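Flavin reductase (PDB 5CHO) probably reduces flavin with NAD(P)H to supply reduced FAD to the partner halogenase of a two-component tryptophan halogenase. Local coordinates at residues P73-H87 against A157-T169. Numbering follows the deposited sequence.
Sequences PPLILVCVECDAAMH and AGDHSIFVGRLLT. With FAD (flavin-adenine dinucleotide), chain I.
F163 turns the edge of its ring onto the face of H87, the planes 83° apart and CZ of F163 3.8 Å from CD2 of H87. In the plane of the imidazole, H87 NE2 meets S161 OG at 2.9 Å, a hydrogen bond in which either could donate; H87 reaches both partners because its CG stands anti to the backbone N (chi1 -170°). V80 CB packs 3.7 Å from F163 CE1. Strands 74-81 and 160-167 run antiparallel, paired from L75-R166 to E81-H160, within the FMN-binding split barrel of the flavin reductase family, and their E81/H160 end borders the FAD site. There C79 O accepts the N3-H of the flavin, N3 to O 2.6 Å, and E81 N gives a nearly straight bond (177°) to flavin O2. CA and CB of E81 cover one face of the H160 ring, CB making a CH-pi contact 4.2 Å from its centroid, and H160 ND1 donates in the ring plane to D159 OD1 at 2.6 Å; D159 OD2 is bonded to L71 N and D72 N of the second subunit. With an alanine here instead of H160, D159 OD1 would probably lose this donor and a gap would open beside E81 and flavin O2. At the far end, the extended R166 lays its guanidinium face against P73 CB, 3.9 Å from R166 CZ.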
loop_
_atom_site.group_PDB
_atom_site.type_symbol
_atom_site.label_atom_id
_atom_site.label_comp_id
_atom_site.label_asym_id
_atom_site.label_seq_id
_atom_site.Cartn_x
_atom_site.Cartn_y
_atom_site.Cartn_z
ATOM N N PRO A 73 -5.057 15.380 9.515
ATOM C CA PRO A 73 -4.178 14.817 10.546
ATOM C C PRO A 73 -3.294 13.681 10.017
ATOM O O PRO A 73 -3.641 13.054 9.014
ATOM C CB PRO A 73 -5.160 14.297 11.592
ATOM C CG PRO A 73 -6.354 13.908 10.805
ATOM C CD PRO A 73 -6.441 14.895 9.665
ATOM N N PRO A 74 -2.164 13.418 10.688
ATOM C CA PRO A 74 -1.251 12.342 10.291
ATOM C C PRO A 74 -1.879 10.958 10.480
ATOM O O PRO A 74 -2.040 10.507 11.615
ATOM C CB PRO A 74 -0.056 12.540 11.224
ATOM C CG PRO A 74 -0.639 13.156 12.439
ATOM C CD PRO A 74 -1.768 14.029 11.968
ATOM N N LEU A 75 -2.225 10.306 9.374
ATOM C CA LEU A 75 -2.907 9.018 9.400
ATOM C C LEU A 75 -2.193 7.974 8.544
ATOM O O LEU A 75 -1.568 8.305 7.536
ATOM C CB LEU A 75 -4.346 9.165 8.906
ATOM C CG LEU A 75 -5.364 10.050 9.634
ATOM C CD1 LEU A 75 -6.715 10.012 8.955
ATOM C CD2 LEU A 75 -5.484 9.656 11.096
ATOM N N ILE A 76 -2.281 6.714 8.963
ATOM C CA ILE A 76 -1.867 5.584 8.133
ATOM C C ILE A 76 -2.952 4.518 8.181
ATOM O O ILE A 76 -3.880 4.618 8.983
ATOM C CB ILE A 76 -0.514 4.985 8.581
ATOM C CG1 ILE A 76 -0.578 4.463 10.022
ATOM C CG2 ILE A 76 0.587 6.023 8.458
ATOM C CD1 ILE A 76 -0.919 2.987 10.140
ATOM N N LEU A 77 -2.854 3.508 7.320
ATOM C CA LEU A 77 -3.766 2.375 7.413
ATOM C C LEU A 77 -3.060 1.048 7.188
ATOM O O LEU A 77 -1.997 0.984 6.573
ATOM C CB LEU A 77 -4.928 2.534 6.423
ATOM C CG LEU A 77 -4.745 2.429 4.908
ATOM C CD1 LEU A 77 -4.506 0.993 4.434
ATOM C CD2 LEU A 77 -5.978 3.011 4.237
ATOM N N VAL A 78 -3.678 -0.008 7.705
ATOM C CA VAL A 78 -3.283 -1.380 7.425
ATOM C C VAL A 78 -4.547 -2.199 7.236
ATOM O O VAL A 78 -5.575 -1.891 7.837
ATOM C CB VAL A 78 -2.444 -1.999 8.563
ATOM C CG1 VAL A 78 -1.100 -1.292 8.701
ATOM C CG2 VAL A 78 -3.213 -1.953 9.883
ATOM N N CYS A 79 -4.476 -3.230 6.400
ATOM C CA CYS A 79 -5.613 -4.123 6.203
ATOM C C CYS A 79 -5.341 -5.455 6.881
ATOM O O CYS A 79 -4.350 -6.120 6.584
ATOM C CB CYS A 79 -5.893 -4.330 4.717
ATOM S SG CYS A 79 -6.157 -2.793 3.810
ATOM N N VAL A 80 -6.228 -5.839 7.795
ATOM C CA VAL A 80 -6.056 -7.065 8.562
ATOM C C VAL A 80 -7.242 -8.006 8.383
ATOM O O VAL A 80 -8.400 -7.620 8.550
ATOM C CB VAL A 80 -5.856 -6.761 10.060
ATOM C CG1 VAL A 80 -5.569 -8.041 10.836
ATOM C CG2 VAL A 80 -4.728 -5.761 10.237
ATOM N N GLU A 81 -6.915 -9.241 8.023
ATOM C CA GLU A 81 -7.867 -10.336 7.890
ATOM C C GLU A 81 -8.807 -10.431 9.087
ATOM O O GLU A 81 -8.370 -10.317 10.229
ATOM C CB GLU A 81 -7.100 -11.647 7.736
ATOM C CG GLU A 81 -7.733 -12.671 6.833
ATOM C CD GLU A 81 -7.043 -14.012 6.951
ATOM O OE1 GLU A 81 -5.797 -14.033 7.028
ATOM O OE2 GLU A 81 -7.744 -15.045 6.973
ATOM N N CYS A 82 -10.095 -10.629 8.821
ATOM C CA CYS A 82 -11.089 -10.707 9.887
ATOM C C CYS A 82 -10.795 -11.866 10.836
ATOM O O CYS A 82 -10.963 -11.738 12.048
ATOM C CB CYS A 82 -12.499 -10.850 9.312
ATOM S SG CYS A 82 -13.279 -9.263 8.872
ATOM N N ASP A 83 -10.361 -12.992 10.279
ATOM C CA ASP A 83 -10.085 -14.189 11.067
ATOM C C ASP A 83 -8.722 -14.181 11.752
ATOM O O ASP A 83 -8.397 -15.114 12.490
ATOM C CB ASP A 83 -10.154 -15.425 10.170
ATOM C CG ASP A 83 -11.499 -15.591 9.501
ATOM O OD1 ASP A 83 -12.495 -15.046 10.020
ATOM O OD2 ASP A 83 -11.559 -16.263 8.449
ATOM N N ALA A 84 -7.932 -13.137 11.529
ATOM C CA ALA A 84 -6.607 -13.071 12.128
ATOM C C ALA A 84 -6.685 -12.538 13.548
ATOM O O ALA A 84 -7.519 -11.692 13.858
ATOM C CB ALA A 84 -5.684 -12.209 11.275
ATOM N N ALA A 85 -5.796 -13.035 14.401
ATOM C CA ALA A 85 -5.794 -12.670 15.809
ATOM C C ALA A 85 -5.534 -11.179 16.013
ATOM O O ALA A 85 -6.067 -10.574 16.946
ATOM C CB ALA A 85 -4.761 -13.500 16.561
ATOM N N MET A 86 -4.707 -10.587 15.158
ATOM C CA MET A 86 -4.372 -9.175 15.306
ATOM C C MET A 86 -5.604 -8.295 15.105
ATOM O O MET A 86 -5.682 -7.201 15.654
ATOM C CB MET A 86 -3.266 -8.762 14.330
ATOM C CG MET A 86 -2.786 -7.331 14.536
ATOM S SD MET A 86 -2.119 -7.054 16.189
ATOM C CE MET A 86 -0.463 -7.700 16.026
ATOM N N HIS A 87 -6.559 -8.784 14.320
ATOM C CA HIS A 87 -7.821 -8.080 14.107
ATOM C C HIS A 87 -8.473 -7.787 15.460
ATOM O O HIS A 87 -8.932 -6.673 15.720
ATOM C CB HIS A 87 -8.747 -8.909 13.213
ATOM C CG HIS A 87 -9.966 -8.173 12.739
ATOM N ND1 HIS A 87 -11.019 -7.862 13.563
ATOM C CD2 HIS A 87 -10.286 -7.697 11.511
ATOM C CE1 HIS A 87 -11.950 -7.225 12.863
ATOM N NE2 HIS A 87 -11.527 -7.114 11.621
ATOM N N ALA A 157 -14.278 -4.128 5.024
ATOM C CA ALA A 157 -13.682 -4.274 3.705
ATOM C C ALA A 157 -13.620 -5.753 3.329
ATOM O O ALA A 157 -12.542 -6.308 3.113
ATOM C CB ALA A 157 -12.299 -3.648 3.666
ATOM N N GLY A 158 -14.785 -6.388 3.254
ATOM C CA GLY A 158 -14.868 -7.798 2.920
ATOM C C GLY A 158 -14.246 -8.685 3.984
ATOM O O GLY A 158 -14.584 -8.578 5.163
ATOM N N ASP A 159 -13.334 -9.564 3.576
ATOM C CA ASP A 159 -12.725 -10.510 4.507
ATOM C C ASP A 159 -11.569 -9.873 5.298
ATOM O O ASP A 159 -10.901 -10.542 6.087
ATOM C CB ASP A 159 -12.258 -11.768 3.762
ATOM C CG ASP A 159 -11.242 -11.477 2.665
ATOM O OD1 ASP A 159 -10.459 -10.510 2.783
ATOM O OD2 ASP A 159 -11.226 -12.237 1.677
ATOM N N HIS A 160 -11.340 -8.583 5.063
ATOM C CA HIS A 160 -10.406 -7.785 5.857
ATOM C C HIS A 160 -11.144 -6.605 6.465
ATOM O O HIS A 160 -12.263 -6.289 6.061
ATOM C CB HIS A 160 -9.239 -7.254 5.014
ATOM C CG HIS A 160 -8.170 -8.263 4.730
ATOM N ND1 HIS A 160 -8.400 -9.420 4.021
ATOM C CD2 HIS A 160 -6.848 -8.258 5.026
ATOM C CE1 HIS A 160 -7.269 -10.098 3.912
ATOM N NE2 HIS A 160 -6.314 -9.414 4.516
ATOM N N SER A 161 -10.513 -5.956 7.435
ATOM C CA SER A 161 -10.937 -4.633 7.868
ATOM C C SER A 161 -9.789 -3.667 7.642
ATOM O O SER A 161 -8.626 -4.044 7.767
ATOM C CB SER A 161 -11.360 -4.631 9.338
ATOM O OG SER A 161 -12.576 -5.332 9.519
ATOM N N ILE A 162 -10.122 -2.424 7.312
ATOM C CA ILE A 162 -9.124 -1.378 7.150
ATOM C C ILE A 162 -8.981 -0.615 8.457
ATOM O O ILE A 162 -9.911 0.061 8.894
ATOM C CB ILE A 162 -9.499 -0.406 6.014
ATOM C CG1 ILE A 162 -9.606 -1.161 4.684
ATOM C CG2 ILE A 162 -8.463 0.703 5.891
ATOM C CD1 ILE A 162 -10.406 -0.428 3.620
ATOM N N PHE A 163 -7.808 -0.721 9.074
ATOM C CA PHE A 163 -7.548 -0.061 10.348
ATOM C C PHE A 163 -6.786 1.232 10.104
ATOM O O PHE A 163 -5.631 1.203 9.688
ATOM C CB PHE A 163 -6.747 -0.970 11.285
ATOM C CG PHE A 163 -7.515 -2.157 11.787
ATOM C CD1 PHE A 163 -7.659 -3.287 11.005
ATOM C CD2 PHE A 163 -8.100 -2.140 13.040
ATOM C CE1 PHE A 163 -8.364 -4.381 11.464
ATOM C CE2 PHE A 163 -8.806 -3.231 13.505
ATOM C CZ PHE A 163 -8.939 -4.353 12.713
ATOM N N VAL A 164 -7.430 2.362 10.379
ATOM C CA VAL A 164 -6.803 3.665 10.204
ATOM C C VAL A 164 -6.235 4.123 11.538
ATOM O O VAL A 164 -6.958 4.204 12.531
ATOM C CB VAL A 164 -7.795 4.718 9.682
ATOM C CG1 VAL A 164 -7.071 6.013 9.352
ATOM C CG2 VAL A 164 -8.527 4.197 8.461
ATOM N N GLY A 165 -4.936 4.406 11.561
ATOM C CA GLY A 165 -4.275 4.848 12.774
ATOM C C GLY A 165 -3.834 6.291 12.674
ATOM O O GLY A 165 -3.262 6.696 11.662
ATOM N N ARG A 166 -4.108 7.070 13.714
ATOM C CA ARG A 166 -3.539 8.405 13.813
ATOM C C ARG A 166 -2.188 8.301 14.505
ATOM O O ARG A 166 -2.073 7.701 15.573
ATOM C CB ARG A 166 -4.452 9.373 14.569
ATOM C CG ARG A 166 -3.850 10.768 14.607
ATOM C CD ARG A 166 -4.651 11.800 15.372
ATOM N NE ARG A 166 -3.974 13.089 15.253
ATOM C CZ ARG A 166 -4.526 14.276 15.487
ATOM N NH1 ARG A 166 -5.796 14.377 15.859
ATOM N NH2 ARG A 166 -3.794 15.372 15.339
ATOM N N LEU A 167 -1.166 8.878 13.884
ATOM C CA LEU A 167 0.193 8.764 14.389
ATOM C C LEU A 167 0.362 9.493 15.718
ATOM O O LEU A 167 -0.097 10.625 15.872
ATOM C CB LEU A 167 1.183 9.312 13.353
ATOM C CG LEU A 167 1.222 8.539 12.028
ATOM C CD1 LEU A 167 2.267 9.088 11.065
ATOM C CD2 LEU A 167 1.457 7.065 12.282
ATOM N N LEU A 168 1.026 8.836 16.667
ATOM C CA LEU A 168 1.415 9.467 17.926
ATOM C C LEU A 168 2.898 9.764 17.855
ATOM O O LEU A 168 3.367 10.770 18.386
ATOM C CB LEU A 168 1.111 8.573 19.128
ATOM C CG LEU A 168 -0.211 7.815 19.128
ATOM C CD1 LEU A 168 -0.255 6.889 20.345
ATOM C CD2 LEU A 168 -1.366 8.790 19.130
ATOM N N THR A 169 3.629 8.872 17.196
ATOM C CA THR A 169 5.043 9.077 16.932
ATOM C C THR A 169 5.420 8.477 15.592
ATOM O O THR A 169 4.743 7.592 15.068
ATOM C CB THR A 169 5.953 8.445 18.009
ATOM O OG1 THR A 169 5.765 7.024 18.032
ATOM C CG2 THR A 169 5.661 9.022 19.384
HETATM P PA FAD I . -3.545 -15.585 12.799
HETATM O O1A FAD I . -4.177 -15.932 14.117
HETATM O O2A FAD I . -2.195 -16.181 12.697
HETATM O O5B FAD I . -4.450 -16.161 11.587
HETATM C C5B FAD I . -3.959 -16.016 10.248
HETATM C C4B FAD I . -4.791 -16.917 9.264
HETATM O O4B FAD I . -4.519 -18.156 9.484
HETATM C C3B FAD I . -6.282 -16.744 9.532
HETATM O O3B FAD I . -6.999 -16.712 8.345
HETATM C C2B FAD I . -6.681 -17.962 10.363
HETATM O O2B FAD I . -8.068 -18.455 9.953
HETATM C C1B FAD I . -5.821 -18.877 10.085
HETATM N N9A FAD I . -5.464 -19.576 11.264
HETATM C C8A FAD I . -4.363 -19.388 12.032
HETATM N N7A FAD I . -4.420 -20.268 13.064
HETATM C C5A FAD I . -5.557 -20.995 12.931
HETATM C C6A FAD I . -6.110 -22.012 13.696
HETATM N N6A FAD I . -5.693 -22.700 14.908
HETATM N N1A FAD I . -7.282 -22.576 13.324
HETATM C C2A FAD I . -7.932 -22.145 12.197
HETATM N N3A FAD I . -7.394 -21.134 11.443
HETATM C C4A FAD I . -6.204 -20.565 11.815
HETATM N N1 FAD I . -2.087 -10.541 6.692
HETATM C C2 FAD I . -3.099 -9.493 6.820
HETATM O O2 FAD I . -4.148 -9.715 7.436
HETATM N N3 FAD I . -2.878 -8.186 6.211
HETATM C C4 FAD I . -1.669 -7.938 5.495
HETATM O O4 FAD I . -1.498 -6.905 5.019
HETATM C C4X FAD I . -0.641 -9.020 5.370
HETATM N N5 FAD I . 0.578 -8.796 4.656
HETATM C C5X FAD I . 1.598 -9.868 4.545
HETATM C C6 FAD I . 2.814 -9.641 3.834
HETATM C C7 FAD I . 3.769 -10.662 3.728
HETATM C C7M FAD I . 4.953 -10.076 2.900
HETATM C C8 FAD I . 3.517 -11.896 4.332
HETATM C C8M FAD I . 4.662 -12.947 4.143
HETATM C C9 FAD I . 2.322 -12.112 5.030
HETATM C C9A FAD I . 1.355 -11.102 5.137
HETATM N N10 FAD I . 0.115 -11.346 5.869
HETATM C C10 FAD I . -0.877 -10.294 5.976
HETATM C "C1'" FAD I . -0.166 -12.665 6.508
HETATM C "C2'" FAD I . -0.058 -12.553 8.042
HETATM O "O2'" FAD I . 1.201 -12.055 8.377
HETATM C "C3'" FAD I . -0.254 -13.930 8.629
HETATM O "O3'" FAD I . -1.548 -14.368 8.350
HETATM C "C4'" FAD I . -0.044 -13.906 10.147
HETATM O "O4'" FAD I . 0.048 -15.192 10.609
HETATM C "C5'" FAD I . -1.238 -13.208 10.831
HETATM O "O5'" FAD I . -1.040 -13.198 12.240
HETATM P P FAD I . -2.326 -13.104 13.218
HETATM O O1P FAD I . -1.948 -13.613 14.585
HETATM O O2P FAD I . -2.818 -11.653 13.300
HETATM O O3P FAD I . -3.460 -14.009 12.619
#